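In2-1 family protein, glutathione transferase lambda3 (Populus trichocarpa, PDB 4PQI) binds glutathione in a GST fold and probably acts as a monomeric glutathione-dependent thiol transferase of the plant-specific Lambda class. Local coordinates at residues R51-L56 and P111-K116; T3-D8 and N216-Y221; K9-K14 and G55-I60; D132-T137 and P152-L157; L189-L194 and E230-Y235. One frame throughout, in Å; residues are numbered along the deposited sequence.

Contact 1: residues R51-L56 and P111-K116; sequences RNFKGL and PSLLPK. With CA (calcium ion), chain E.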
# COMPACT_ATOMS: atom_id res chain seq x y z
N ARG A 51 0.72 4.36 8.63
CA ARG A 51 0.05 5.06 9.73
C ARG A 51 -0.16 4.14 10.93
O ARG A 51 0.14 4.50 12.08
CB ARG A 51 -1.30 5.59 9.25
CG ARG A 51 -2.23 6.13 10.33
CD ARG A 51 -3.57 6.48 9.68
NE ARG A 51 -4.65 6.81 10.61
CZ ARG A 51 -5.56 5.96 11.07
NH1 ARG A 51 -5.53 4.67 10.74
NH2 ARG A 51 -6.50 6.39 11.89
N ASN A 52 -0.69 2.96 10.64
CA ASN A 52 -1.01 1.96 11.65
C ASN A 52 0.25 1.47 12.36
O ASN A 52 0.34 1.53 13.59
CB ASN A 52 -1.78 0.79 11.01
CG ASN A 52 -3.19 1.19 10.54
OD1 ASN A 52 -3.64 2.32 10.74
ND2 ASN A 52 -3.89 0.25 9.90
N PHE A 53 1.22 0.99 11.59
CA PHE A 53 2.44 0.44 12.16
C PHE A 53 3.19 1.41 13.08
O PHE A 53 3.61 1.04 14.18
CB PHE A 53 3.37 -0.05 11.06
CG PHE A 53 4.48 -0.92 11.56
CD1 PHE A 53 4.31 -2.30 11.64
CD2 PHE A 53 5.68 -0.37 11.97
CE1 PHE A 53 5.33 -3.11 12.11
CE2 PHE A 53 6.71 -1.18 12.44
CZ PHE A 53 6.53 -2.55 12.51
N LYS A 54 3.32 2.67 12.66
CA LYS A 54 4.05 3.65 13.47
C LYS A 54 3.26 4.12 14.70
O LYS A 54 3.81 4.80 15.58
CB LYS A 54 4.52 4.82 12.60
CG LYS A 54 5.43 4.42 11.44
CD LYS A 54 6.06 5.63 10.72
CE LYS A 54 6.95 6.44 11.64
NZ LYS A 54 8.35 5.92 11.71
N GLY A 55 1.99 3.72 14.77
CA GLY A 55 1.14 4.04 15.90
C GLY A 55 0.57 5.43 15.77
O GLY A 55 0.36 6.11 16.77
N LEU A 56 0.32 5.86 14.54
CA LEU A 56 -0.16 7.22 14.27
C LEU A 56 -1.67 7.31 14.00
O LEU A 56 -2.13 8.24 13.33
CB LEU A 56 0.61 7.84 13.11
CG LEU A 56 2.13 7.86 13.26
CD1 LEU A 56 2.83 8.26 11.95
CD2 LEU A 56 2.54 8.80 14.39
N PRO A 111 8.04 3.61 15.59
CA PRO A 111 9.10 2.68 15.21
C PRO A 111 9.53 2.85 13.76
O PRO A 111 8.74 3.26 12.91
CB PRO A 111 8.45 1.31 15.38
CG PRO A 111 6.98 1.56 15.32
CD PRO A 111 6.82 2.89 16.01
N SER A 112 10.78 2.49 13.50
CA SER A 112 11.42 2.70 12.21
C SER A 112 10.89 1.76 11.13
O SER A 112 10.68 0.58 11.37
CB SER A 112 12.94 2.53 12.35
OG SER A 112 13.63 3.39 11.46
N LEU A 113 10.65 2.32 9.94
CA LEU A 113 10.29 1.52 8.78
C LEU A 113 11.34 1.62 7.67
O LEU A 113 11.08 1.26 6.52
CB LEU A 113 8.89 1.91 8.26
CG LEU A 113 7.75 1.37 9.14
CD1 LEU A 113 6.41 1.94 8.71
CD2 LEU A 113 7.72 -0.17 9.10
N LEU A 114 12.52 2.14 8.01
CA LEU A 114 13.70 2.07 7.14
C LEU A 114 14.90 1.77 8.03
O LEU A 114 15.09 2.44 9.05
CB LEU A 114 13.94 3.38 6.38
CG LEU A 114 13.09 3.65 5.14
CD1 LEU A 114 13.39 5.04 4.60
CD2 LEU A 114 13.35 2.60 4.05
N PRO A 115 15.69 0.75 7.68
CA PRO A 115 16.85 0.40 8.50
C PRO A 115 17.97 1.40 8.27
O PRO A 115 17.87 2.21 7.35
CB PRO A 115 17.25 -0.97 7.97
CG PRO A 115 16.84 -0.95 6.55
CD PRO A 115 15.57 -0.13 6.50
N LYS A 116 19.01 1.35 9.10
CA LYS A 116 20.09 2.32 9.04
C LYS A 116 21.19 1.88 8.06
O LYS A 116 21.83 2.72 7.43
CB LYS A 116 20.67 2.56 10.44
CG LYS A 116 21.75 3.65 10.50
CD LYS A 116 22.02 4.12 11.93
CE LYS A 116 23.05 5.26 11.95
NZ LYS A 116 23.12 5.94 13.28
CA CA E . -0.21 7.72 18.45
O HOH W 1 -1.89 8.83 20.17
O HOH W 2 -2.25 6.79 17.91
O HOH W 3 0.48 5.94 20.07
O HOH W 4 2.23 8.29 18.51
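Lys54 and Pro111 make the polar link: NZ of Lys54 donates to the carbonyl O of Pro111 at 2.9 Å. The ammonium stands well above the carbonyl plane, 47° out of it, and also forms a salt bridge with Glu105. A lysine suits this place because its flexible chain, bent at chi3 and chi4, can carry one charge to two acceptors while its methylene CG rests 3.8 Å from CD1 of Leu113.

The apolar part centres on Phe53. A chi1 of -166° swings its ring out to Leu113, whose CD2 lies 3.5 Å from Phe53 CD2. CG of Pro111 meets the same ring more loosely, 4.0 Å from Phe53 CE2. Phe175 and Leu7 also pack on this phenyl group. In the GST fold these residues join the end of a helix of the thioredoxin-like N-terminal domain to the linker that leads into the all-helical C-terminal domain.

Gly55, with positive phi (82°), closes the helix in a Schellman motif, where Leu56 N reaches Arg51 O at 2.8 Å; glycine tolerates that conformation readily. Its carbonyl O binds a calcium ion at 2.4 Å; four waters and the carboxylate of Glu59 complete the shell.

Contact 2: residues T3-D8 and N216-Y221; sequences TASALD and NKIEAY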
# COMPACT_ATOMS: atom_id res chain seq x y z
N THR A 3 10.41 -9.52 16.30
CA THR A 3 9.66 -9.69 15.06
C THR A 3 8.98 -8.40 14.63
O THR A 3 9.00 -7.40 15.34
CB THR A 3 8.58 -10.78 15.18
OG1 THR A 3 7.62 -10.41 16.18
CG2 THR A 3 9.21 -12.11 15.54
N ALA A 4 8.36 -8.43 13.45
CA ALA A 4 7.67 -7.26 12.93
C ALA A 4 6.38 -7.01 13.72
O ALA A 4 5.98 -5.86 13.95
CB ALA A 4 7.37 -7.42 11.46
N SER A 5 5.73 -8.10 14.13
CA SER A 5 4.50 -8.02 14.90
C SER A 5 4.72 -7.42 16.29
O SER A 5 3.88 -6.66 16.79
CB SER A 5 3.85 -9.40 15.01
OG SER A 5 3.29 -9.80 13.77
N ALA A 6 5.84 -7.77 16.91
CA ALA A 6 6.20 -7.21 18.21
C ALA A 6 6.43 -5.70 18.12
O ALA A 6 6.13 -4.96 19.06
CB ALA A 6 7.43 -7.91 18.77
N LEU A 7 6.96 -5.25 16.98
CA LEU A 7 7.36 -3.85 16.80
C LEU A 7 6.17 -2.96 16.40
O LEU A 7 6.22 -1.74 16.54
CB LEU A 7 8.48 -3.78 15.75
CG LEU A 7 9.44 -2.59 15.75
CD1 LEU A 7 10.02 -2.34 17.14
CD2 LEU A 7 10.55 -2.85 14.74
N ASP A 8 5.10 -3.60 15.92
CA ASP A 8 3.87 -2.96 15.45
C ASP A 8 3.18 -2.15 16.55
O ASP A 8 2.90 -2.68 17.62
CB ASP A 8 2.94 -4.07 14.94
CG ASP A 8 1.74 -3.55 14.19
OD1 ASP A 8 1.52 -2.32 14.13
OD2 ASP A 8 1.00 -4.39 13.66
N ASN A 216 1.67 -10.89 6.23
CA ASN A 216 0.32 -11.15 6.73
C ASN A 216 0.18 -11.44 8.23
O ASN A 216 -0.94 -11.49 8.74
CB ASN A 216 -0.37 -12.25 5.92
CG ASN A 216 -1.15 -11.69 4.75
OD1 ASN A 216 -2.30 -11.27 4.90
ND2 ASN A 216 -0.54 -11.68 3.57
N LYS A 217 1.29 -11.62 8.94
CA LYS A 217 1.24 -11.78 10.40
C LYS A 217 1.12 -10.42 11.10
O LYS A 217 0.82 -10.34 12.31
CB LYS A 217 2.49 -12.51 10.92
CG LYS A 217 2.72 -13.88 10.31
CD LYS A 217 3.96 -14.53 10.93
CE LYS A 217 4.42 -15.74 10.13
NZ LYS A 217 5.68 -16.33 10.71
N ILE A 218 1.34 -9.36 10.35
CA ILE A 218 1.40 -8.04 10.94
C ILE A 218 0.03 -7.37 11.02
O ILE A 218 -0.61 -7.12 10.00
CB ILE A 218 2.40 -7.15 10.16
CG1 ILE A 218 3.77 -7.85 10.09
CG2 ILE A 218 2.50 -5.76 10.78
CD1 ILE A 218 4.73 -7.18 9.15
N GLU A 219 -0.41 -7.10 12.24
CA GLU A 219 -1.73 -6.52 12.50
C GLU A 219 -1.96 -5.21 11.74
O GLU A 219 -3.05 -4.96 11.23
CB GLU A 219 -1.93 -6.27 14.00
CG GLU A 219 -1.96 -7.54 14.83
CD GLU A 219 -3.09 -8.47 14.43
OE1 GLU A 219 -4.12 -7.97 13.93
OE2 GLU A 219 -2.94 -9.70 14.61
N ALA A 220 -0.93 -4.37 11.67
CA ALA A 220 -1.04 -3.09 10.98
C ALA A 220 -1.52 -3.30 9.54
O ALA A 220 -2.33 -2.54 9.03
CB ALA A 220 0.30 -2.37 10.99
N TYR A 221 -1.01 -4.36 8.90
CA TYR A 221 -1.44 -4.68 7.54
C TYR A 221 -2.82 -5.34 7.48
O TYR A 221 -3.64 -4.94 6.67
CB TYR A 221 -0.41 -5.57 6.84
CG TYR A 221 -0.91 -6.15 5.53
CD1 TYR A 221 -1.28 -5.32 4.47
CD2 TYR A 221 -0.99 -7.53 5.34
CE1 TYR A 221 -1.72 -5.84 3.27
CE2 TYR A 221 -1.44 -8.06 4.15
CZ TYR A 221 -1.80 -7.21 3.11
OH TYR A 221 -2.24 -7.74 1.92
O HOH W 5 1.40 -7.18 14.25
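Ser5 and Ile218 bring the two backbones closest, their CA atoms 5.0 Å apart, where helix 4-7 lies against the turn that starts helix 219-222. Ser5 OG donates to Lys217 O at 2.9 Å, approaching from above the carbonyl plane; a small hydroxyl fits where the chains run so near. Beside it, the methyl of Ala4 meets CD1 of Ile218 at 3.5 Å, and Phe175 packs against both.

Asp8 supplies the second polar link. A chi1 near 180° (-170°) extends the carboxylate away from the backbone N, and OD2 uses its syn lone pair to accept from Ala220 N at 2.8 Å (N-H...O angle 143°). A water donates to the same OD2 and accepts from Glu219 N, so two first-turn amides are served, one directly and one through water. OD1 turns back to Ser10 N. Replacing Asp8 by an alanine would probably leave the Ala220 amide without its acceptor and the bridging water less firmly held.

Carboxylates often accept at a helix start, where first-turn N-H groups lack acceptors in a preceding turn; while Ile218 holds the N-cap position, Asp8 does this from a distant segment, tying the N-terminal extension to the GST helical C-terminal domain.

Contact 3: residues K9-K14 and G55-I60; sequences KSVPEK and GLQDEI. With CA (calcium ion), chain E.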
# COMPACT_ATOMS: atom_id res chain seq x y z
N LYS A 9 2.88 -0.89 16.30
CA LYS A 9 2.24 -0.05 17.32
C LYS A 9 0.76 0.19 17.05
O LYS A 9 0.13 1.02 17.72
CB LYS A 9 2.99 1.27 17.49
CG LYS A 9 4.22 1.19 18.40
CD LYS A 9 3.82 1.01 19.84
CE LYS A 9 5.04 0.87 20.74
NZ LYS A 9 4.63 0.63 22.16
N SER A 10 0.20 -0.54 16.10
CA SER A 10 -1.20 -0.37 15.71
C SER A 10 -2.14 -0.93 16.75
O SER A 10 -1.80 -1.85 17.49
CB SER A 10 -1.48 -1.05 14.37
OG SER A 10 -1.44 -2.47 14.52
N VAL A 11 -3.34 -0.37 16.80
CA VAL A 11 -4.42 -0.92 17.61
C VAL A 11 -5.65 -1.14 16.71
O VAL A 11 -5.76 -0.53 15.64
CB VAL A 11 -4.77 0.03 18.78
CG1 VAL A 11 -3.61 0.10 19.77
CG2 VAL A 11 -5.13 1.42 18.26
N PRO A 12 -6.56 -2.05 17.13
CA PRO A 12 -7.85 -2.21 16.45
C PRO A 12 -8.54 -0.87 16.29
O PRO A 12 -8.49 -0.03 17.20
CB PRO A 12 -8.63 -3.12 17.42
CG PRO A 12 -7.59 -3.93 18.06
CD PRO A 12 -6.38 -3.04 18.20
N GLU A 13 -9.16 -0.65 15.14
CA GLU A 13 -9.72 0.65 14.84
C GLU A 13 -11.12 0.53 14.25
O GLU A 13 -11.35 -0.26 13.33
CB GLU A 13 -8.80 1.39 13.88
CG GLU A 13 -9.23 2.79 13.55
CD GLU A 13 -8.21 3.50 12.68
OE1 GLU A 13 -8.34 4.73 12.50
OE2 GLU A 13 -7.29 2.82 12.17
N LYS A 14 -12.06 1.30 14.78
CA LYS A 14 -13.38 1.42 14.19
C LYS A 14 -13.30 2.28 12.92
O LYS A 14 -12.70 3.35 12.92
CB LYS A 14 -14.33 2.05 15.21
CG LYS A 14 -15.76 2.20 14.72
CD LYS A 14 -16.40 0.86 14.45
CE LYS A 14 -17.90 1.02 14.21
NZ LYS A 14 -18.17 2.16 13.31
N GLY A 55 1.99 3.72 14.77
CA GLY A 55 1.14 4.04 15.90
C GLY A 55 0.57 5.43 15.77
O GLY A 55 0.36 6.11 16.77
N LEU A 56 0.32 5.86 14.54
CA LEU A 56 -0.16 7.22 14.27
C LEU A 56 -1.67 7.31 14.00
O LEU A 56 -2.13 8.24 13.33
CB LEU A 56 0.61 7.84 13.11
CG LEU A 56 2.13 7.86 13.26
CD1 LEU A 56 2.83 8.26 11.95
CD2 LEU A 56 2.54 8.80 14.39
N GLN A 57 -2.45 6.37 14.52
CA GLN A 57 -3.88 6.33 14.23
C GLN A 57 -4.67 7.50 14.82
O GLN A 57 -5.55 8.06 14.16
CB GLN A 57 -4.48 5.00 14.66
CG GLN A 57 -3.93 3.82 13.86
CD GLN A 57 -4.17 2.50 14.56
OE1 GLN A 57 -3.38 2.10 15.41
NE2 GLN A 57 -5.26 1.83 14.22
N ASP A 58 -4.34 7.90 16.05
CA ASP A 58 -5.01 9.05 16.64
C ASP A 58 -4.53 10.35 16.03
O ASP A 58 -5.31 11.29 15.88
CB ASP A 58 -4.84 9.09 18.16
CG ASP A 58 -5.86 10.01 18.81
OD1 ASP A 58 -7.00 9.54 19.06
OD2 ASP A 58 -5.54 11.19 19.05
N GLU A 59 -3.25 10.41 15.68
CA GLU A 59 -2.64 11.59 15.06
C GLU A 59 -3.19 11.90 13.67
O GLU A 59 -3.43 13.07 13.32
CB GLU A 59 -1.12 11.42 14.97
CG GLU A 59 -0.37 11.48 16.30
CD GLU A 59 -0.43 10.16 17.07
OE1 GLU A 59 -1.02 9.19 16.56
OE2 GLU A 59 0.14 10.11 18.19
N ILE A 60 -3.39 10.86 12.88
CA ILE A 60 -3.79 11.00 11.48
C ILE A 60 -5.22 10.52 11.26
O ILE A 60 -5.48 9.32 11.14
CB ILE A 60 -2.85 10.20 10.56
CG1 ILE A 60 -1.39 10.66 10.75
CG2 ILE A 60 -3.29 10.30 9.08
CD1 ILE A 60 -0.36 9.76 10.05
CA CA E . -0.21 7.72 18.45
O HOH W 2 -2.25 6.79 17.91
O HOH W 1 -1.89 8.83 20.17
O HOH W 3 0.48 5.94 20.07
O HOH W 4 2.23 8.29 18.51
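Gln57 reaches across to Val11 with both ends of its amide, its chain extended beyond CG (chi2 162°) to bring the group to the Val11 backbone. OE1 accepts from Val11 N at 2.8 Å, in the carbonyl plane and on a lone pair, while NE2 donates to Val11 O, also at 2.8 Å and nearly straight (173°). The other N-H of NE2 goes to Glu13 OE2 at 3.1 Å, meeting it from above the carboxylate plane. All three bonds fix the rotation of the amide.

Glu13 is itself positioned by a salt bridge from OE1 to Arg51. Next to this group Lys9 CB packs 3.7 Å from Gly55 CA; the lack of a side chain at Gly55 lets the two backbones come this close. Farther along the same loop, Glu59 grips the calcium ion with both carboxylate oxygens, at 2.5 Å from OE1 and 2.4 Å from OE2.

Gln57 offers Val11 the donor and acceptor that a neighbouring peptide would offer in a beta bridge, so the N-terminal segment 9-14 is held to the thioredoxin-like domain without joining its sheet.

Contact 4: residues D132-T137 and P152-L157; sequences DKFNGT and PAFDHL. Unlike the reference sequence in segment 152-157: His156 (reference Tyr).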
# COMPACT_ATOMS: atom_id res chain seq x y z
N ASP A 132 6.48 1.27 -10.07
CA ASP A 132 5.58 1.54 -11.19
C ASP A 132 5.88 0.63 -12.39
O ASP A 132 4.97 0.29 -13.14
CB ASP A 132 5.57 3.04 -11.57
CG ASP A 132 6.95 3.57 -11.93
OD1 ASP A 132 7.96 3.01 -11.45
OD2 ASP A 132 7.03 4.57 -12.69
N LYS A 133 7.14 0.22 -12.56
CA LYS A 133 7.44 -0.79 -13.59
C LYS A 133 6.82 -2.16 -13.26
O LYS A 133 6.32 -2.85 -14.16
CB LYS A 133 8.94 -0.92 -13.87
CG LYS A 133 9.24 -1.97 -14.94
CD LYS A 133 10.68 -1.93 -15.43
CE LYS A 133 10.92 -2.94 -16.55
NZ LYS A 133 10.17 -2.61 -17.79
N PHE A 134 6.87 -2.56 -11.99
CA PHE A 134 6.17 -3.77 -11.55
C PHE A 134 4.67 -3.69 -11.88
O PHE A 134 4.10 -4.61 -12.49
CB PHE A 134 6.37 -4.02 -10.05
CG PHE A 134 5.59 -5.21 -9.52
CD1 PHE A 134 6.08 -6.49 -9.67
CD2 PHE A 134 4.36 -5.04 -8.90
CE1 PHE A 134 5.37 -7.58 -9.22
CE2 PHE A 134 3.65 -6.12 -8.45
CZ PHE A 134 4.15 -7.40 -8.61
N ASN A 135 4.02 -2.60 -11.47
CA ASN A 135 2.59 -2.46 -11.72
C ASN A 135 2.31 -2.39 -13.21
O ASN A 135 1.37 -3.00 -13.69
CB ASN A 135 2.02 -1.22 -11.02
CG ASN A 135 1.93 -1.39 -9.53
OD1 ASN A 135 1.97 -2.51 -9.02
ND2 ASN A 135 1.79 -0.27 -8.82
N GLY A 136 3.17 -1.65 -13.92
CA GLY A 136 3.03 -1.49 -15.36
C GLY A 136 3.07 -2.82 -16.09
O GLY A 136 2.32 -3.06 -17.03
N THR A 137 3.97 -3.69 -15.64
CA THR A 137 4.16 -4.98 -16.29
C THR A 137 2.98 -5.92 -16.05
O THR A 137 2.40 -6.45 -17.01
CB THR A 137 5.49 -5.65 -15.84
OG1 THR A 137 6.59 -4.78 -16.14
CG2 THR A 137 5.70 -6.95 -16.57
N PRO A 152 8.05 -12.41 -15.33
CA PRO A 152 9.31 -11.71 -15.09
C PRO A 152 9.23 -10.68 -13.96
O PRO A 152 10.22 -10.42 -13.28
CB PRO A 152 9.58 -11.02 -16.43
CG PRO A 152 8.97 -11.97 -17.43
CD PRO A 152 7.70 -12.42 -16.77
N ALA A 153 8.05 -10.09 -13.76
CA ALA A 153 7.89 -9.10 -12.71
C ALA A 153 7.84 -9.75 -11.33
O ALA A 153 8.45 -9.25 -10.38
CB ALA A 153 6.67 -8.21 -12.98
N PHE A 154 7.12 -10.86 -11.19
CA PHE A 154 7.18 -11.63 -9.95
C PHE A 154 8.56 -12.25 -9.72
O PHE A 154 9.00 -12.40 -8.58
CB PHE A 154 6.06 -12.67 -9.87
CG PHE A 154 4.69 -12.06 -9.80
CD1 PHE A 154 4.26 -11.41 -8.64
CD2 PHE A 154 3.84 -12.09 -10.90
CE1 PHE A 154 3.00 -10.81 -8.57
CE2 PHE A 154 2.58 -11.51 -10.84
CZ PHE A 154 2.16 -10.86 -9.68
N ASP A 155 9.24 -12.63 -10.80
CA ASP A 155 10.59 -13.17 -10.70
C ASP A 155 11.53 -12.09 -10.12
O ASP A 155 12.39 -12.37 -9.29
CB ASP A 155 11.12 -13.65 -12.06
CG ASP A 155 10.55 -15.00 -12.47
OD1 ASP A 155 9.74 -15.58 -11.72
OD2 ASP A 155 10.92 -15.47 -13.57
N HIS A 156 11.35 -10.85 -10.57
CA HIS A 156 12.15 -9.75 -10.06
C HIS A 156 11.98 -9.64 -8.54
O HIS A 156 12.95 -9.49 -7.81
CB HIS A 156 11.80 -8.45 -10.78
CG HIS A 156 12.94 -7.47 -10.83
ND1 HIS A 156 14.13 -7.75 -11.48
CD2 HIS A 156 13.08 -6.23 -10.31
CE1 HIS A 156 14.95 -6.73 -11.36
NE2 HIS A 156 14.34 -5.79 -10.65
N LEU A 157 10.75 -9.75 -8.06
CA LEU A 157 10.53 -9.72 -6.61
C LEU A 157 11.11 -10.94 -5.90
O LEU A 157 11.70 -10.81 -4.82
CB LEU A 157 9.05 -9.56 -6.28
CG LEU A 157 8.35 -8.31 -6.79
CD1 LEU A 157 6.96 -8.24 -6.20
CD2 LEU A 157 9.15 -7.08 -6.47
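Helices 118-139 and 151-160 run roughly antiparallel here, the axes of the two short segments inclined at 148° and 9.7 Å apart at their closest. Phe134 and Ala153 mark the nearest backbone approach, with 5.7 Å between their CA atoms; the small methyl of alanine lets a large ring enter beside it.

Phe134 carries the contact. At chi1 176° its side chain leaves the flank of the helix pointing away from its own backbone N and toward the neighbour. There its edge points at the face of Phe154 in a T-shaped stack, with planes at 87° and ring centroids 5.4 Å apart; CZ of Phe134 comes 3.6 Å from CE1 of Phe154. The same rim also meets Ala153, whose carbonyl O lies in the plane of the ring, and CD1 of Leu157 approaches to 3.5 Å from Phe134 CE1. A phenylalanine fits because it presents weakly positive C-H groups to both a ring face and a carbonyl oxygen.

One turn on, Thr137 sets its CG2 methyl against Ala153 CB at 3.9 Å. Its hydroxyl is occupied within its own helix, OG1 donating to Lys133 O at 2.8 Å, so the branched residue offers carbon to the interface while its polar atom remains satisfied. Leu189 and Leu193 of helix 177-197 extend the apolar cluster, and the whole belongs to the helical bundle of the GST C-terminal domain.

Contact 5: residues L189-L194 and E230-Y235; sequences LNIFLL and ELVEFY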
# COMPACT_ATOMS: atom_id res chain seq x y z
N LEU A 189 -3.21 -8.72 -6.85
CA LEU A 189 -2.78 -9.52 -7.99
C LEU A 189 -2.87 -11.02 -7.70
O LEU A 189 -3.31 -11.80 -8.54
CB LEU A 189 -1.36 -9.12 -8.43
CG LEU A 189 -1.27 -7.74 -9.09
CD1 LEU A 189 0.19 -7.34 -9.29
CD2 LEU A 189 -2.04 -7.67 -10.41
N ASN A 190 -2.47 -11.40 -6.49
CA ASN A 190 -2.50 -12.79 -6.07
C ASN A 190 -3.92 -13.34 -6.19
O ASN A 190 -4.15 -14.40 -6.78
CB ASN A 190 -1.99 -12.92 -4.63
CG ASN A 190 -1.71 -14.35 -4.24
OD1 ASN A 190 -1.79 -15.26 -5.07
ND2 ASN A 190 -1.36 -14.56 -2.98
N ILE A 191 -4.89 -12.60 -5.64
CA ILE A 191 -6.29 -13.02 -5.70
C ILE A 191 -6.83 -13.05 -7.13
O ILE A 191 -7.50 -14.02 -7.53
CB ILE A 191 -7.18 -12.09 -4.85
CG1 ILE A 191 -6.70 -12.05 -3.41
CG2 ILE A 191 -8.63 -12.55 -4.90
CD1 ILE A 191 -7.35 -10.93 -2.60
N PHE A 192 -6.54 -12.00 -7.89
CA PHE A 192 -7.11 -11.86 -9.23
C PHE A 192 -6.58 -12.93 -10.19
O PHE A 192 -7.37 -13.62 -10.85
CB PHE A 192 -6.88 -10.46 -9.79
CG PHE A 192 -7.50 -10.22 -11.15
CD1 PHE A 192 -8.87 -10.45 -11.36
CD2 PHE A 192 -6.74 -9.74 -12.20
CE1 PHE A 192 -9.44 -10.22 -12.60
CE2 PHE A 192 -7.31 -9.51 -13.45
CZ PHE A 192 -8.66 -9.75 -13.65
N LEU A 193 -5.26 -13.08 -10.24
CA LEU A 193 -4.62 -14.04 -11.15
C LEU A 193 -5.02 -15.49 -10.84
O LEU A 193 -5.27 -16.29 -11.75
CB LEU A 193 -3.10 -13.89 -11.07
CG LEU A 193 -2.55 -12.59 -11.65
CD1 LEU A 193 -1.07 -12.38 -11.30
CD2 LEU A 193 -2.76 -12.57 -13.15
N LEU A 194 -5.08 -15.83 -9.56
CA LEU A 194 -5.39 -17.20 -9.18
C LEU A 194 -6.87 -17.49 -9.47
O LEU A 194 -7.19 -18.52 -10.05
CB LEU A 194 -5.07 -17.44 -7.71
CG LEU A 194 -5.25 -18.89 -7.24
CD1 LEU A 194 -4.39 -19.84 -8.07
CD2 LEU A 194 -4.90 -19.00 -5.78
N GLU A 230 -15.15 -8.49 -3.80
CA GLU A 230 -15.32 -7.19 -4.43
C GLU A 230 -14.14 -6.85 -5.35
O GLU A 230 -14.32 -6.24 -6.40
CB GLU A 230 -15.52 -6.09 -3.38
CG GLU A 230 -16.84 -6.20 -2.61
CD GLU A 230 -17.18 -4.92 -1.86
OE1 GLU A 230 -16.30 -4.04 -1.75
OE2 GLU A 230 -18.34 -4.81 -1.39
N LEU A 231 -12.93 -7.23 -4.94
CA LEU A 231 -11.74 -6.97 -5.75
C LEU A 231 -11.84 -7.68 -7.12
O LEU A 231 -11.60 -7.07 -8.16
CB LEU A 231 -10.48 -7.40 -4.99
CG LEU A 231 -9.08 -7.22 -5.60
CD1 LEU A 231 -8.74 -8.36 -6.56
CD2 LEU A 231 -8.90 -5.86 -6.26
N VAL A 232 -12.22 -8.95 -7.10
CA VAL A 232 -12.32 -9.74 -8.33
C VAL A 232 -13.34 -9.18 -9.33
O VAL A 232 -13.01 -8.99 -10.51
CB VAL A 232 -12.64 -11.22 -8.01
CG1 VAL A 232 -12.77 -12.03 -9.29
CG2 VAL A 232 -11.57 -11.81 -7.09
N GLU A 233 -14.55 -8.90 -8.86
CA GLU A 233 -15.57 -8.29 -9.72
C GLU A 233 -15.07 -6.97 -10.30
O GLU A 233 -15.26 -6.69 -11.48
CB GLU A 233 -16.88 -8.08 -8.96
CG GLU A 233 -17.89 -7.21 -9.72
CD GLU A 233 -19.35 -7.59 -9.47
OE1 GLU A 233 -19.59 -8.74 -9.02
OE2 GLU A 233 -20.24 -6.75 -9.73
N PHE A 234 -14.43 -6.17 -9.46
CA PHE A 234 -13.88 -4.88 -9.89
C PHE A 234 -12.84 -5.06 -11.00
O PHE A 234 -12.89 -4.36 -12.02
CB PHE A 234 -13.30 -4.13 -8.69
CG PHE A 234 -12.60 -2.84 -9.05
CD1 PHE A 234 -13.26 -1.86 -9.77
CD2 PHE A 234 -11.29 -2.62 -8.66
CE1 PHE A 234 -12.62 -0.67 -10.10
CE2 PHE A 234 -10.65 -1.45 -8.98
CZ PHE A 234 -11.32 -0.47 -9.70
N TYR A 235 -11.91 -6.00 -10.81
CA TYR A 235 -10.84 -6.21 -11.79
C TYR A 235 -11.29 -6.88 -13.09
O TYR A 235 -10.73 -6.60 -14.16
CB TYR A 235 -9.69 -7.02 -11.17
CG TYR A 235 -8.67 -6.17 -10.45
CD1 TYR A 235 -8.94 -4.85 -10.10
CD2 TYR A 235 -7.42 -6.68 -10.13
CE1 TYR A 235 -8.00 -4.08 -9.43
CE2 TYR A 235 -6.48 -5.93 -9.46
CZ TYR A 235 -6.77 -4.63 -9.12
OH TYR A 235 -5.83 -3.88 -8.46
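Within the all-helical C-terminal domain of the GST fold, helix 177-197 is crossed by the last helix, 228-239, at -65°, with the segment axes 9.5 Å apart. Phe192 and Tyr235 dominate the crossing. Tyr235 CB sits over one face of the Phe192 ring, 3.6 Å from its centroid, as a CH-pi contact. Beyond it the tyrosine ring turns its edge to the same face, the planes 89° apart, and CD2 of Tyr235 lies 3.7 Å from Phe192 CG. The phenylalanine's chi1 of -177° carries its ring across to Tyr235. Beside this pair, Ile191 CG2 meets Val232 CG2 at 3.7 Å, beta-branched residues giving compact methyls where the helices draw near. Leu231 CD1 fills in more loosely, 4.3 Å from Phe192 CB. Were Phe192 cut back to an alanine, Tyr235 CB and ring edge would probably lose the aromatic face they rest on, leaving a gap at the crossing. With the tyrosine hydroxyl bonded to Tyr139, the interface itself is left to dispersion and ring electrostatics.

Overall arrangement
Contacts 1, 2 and 3 surround the end of helix 42-54, where the N-terminal segment, the interdomain linker and helix 219-222 come together; contacts 4 and 5 lie in the helical C-terminal domain. Contact 1 is buried and mixes apolar packing with a lysine bond; contact 2, partly buried, relies more on hydrogen bonds to backbone; contact 3, at the surface, is almost wholly polar. Contacts 1 and 3 share Gly55 and the same calcium ion, and Arg51 joins them through Glu13. Contact 2 touches both, chiefly around Phe53 and Ser10. Contacts 4 and 5 are buried helix pairs built on edge-to-face aromatic rings, and meet on helix 177-197, which belongs to contact 5. The centres of contacts 3 and 4 lie about 31 Å apart.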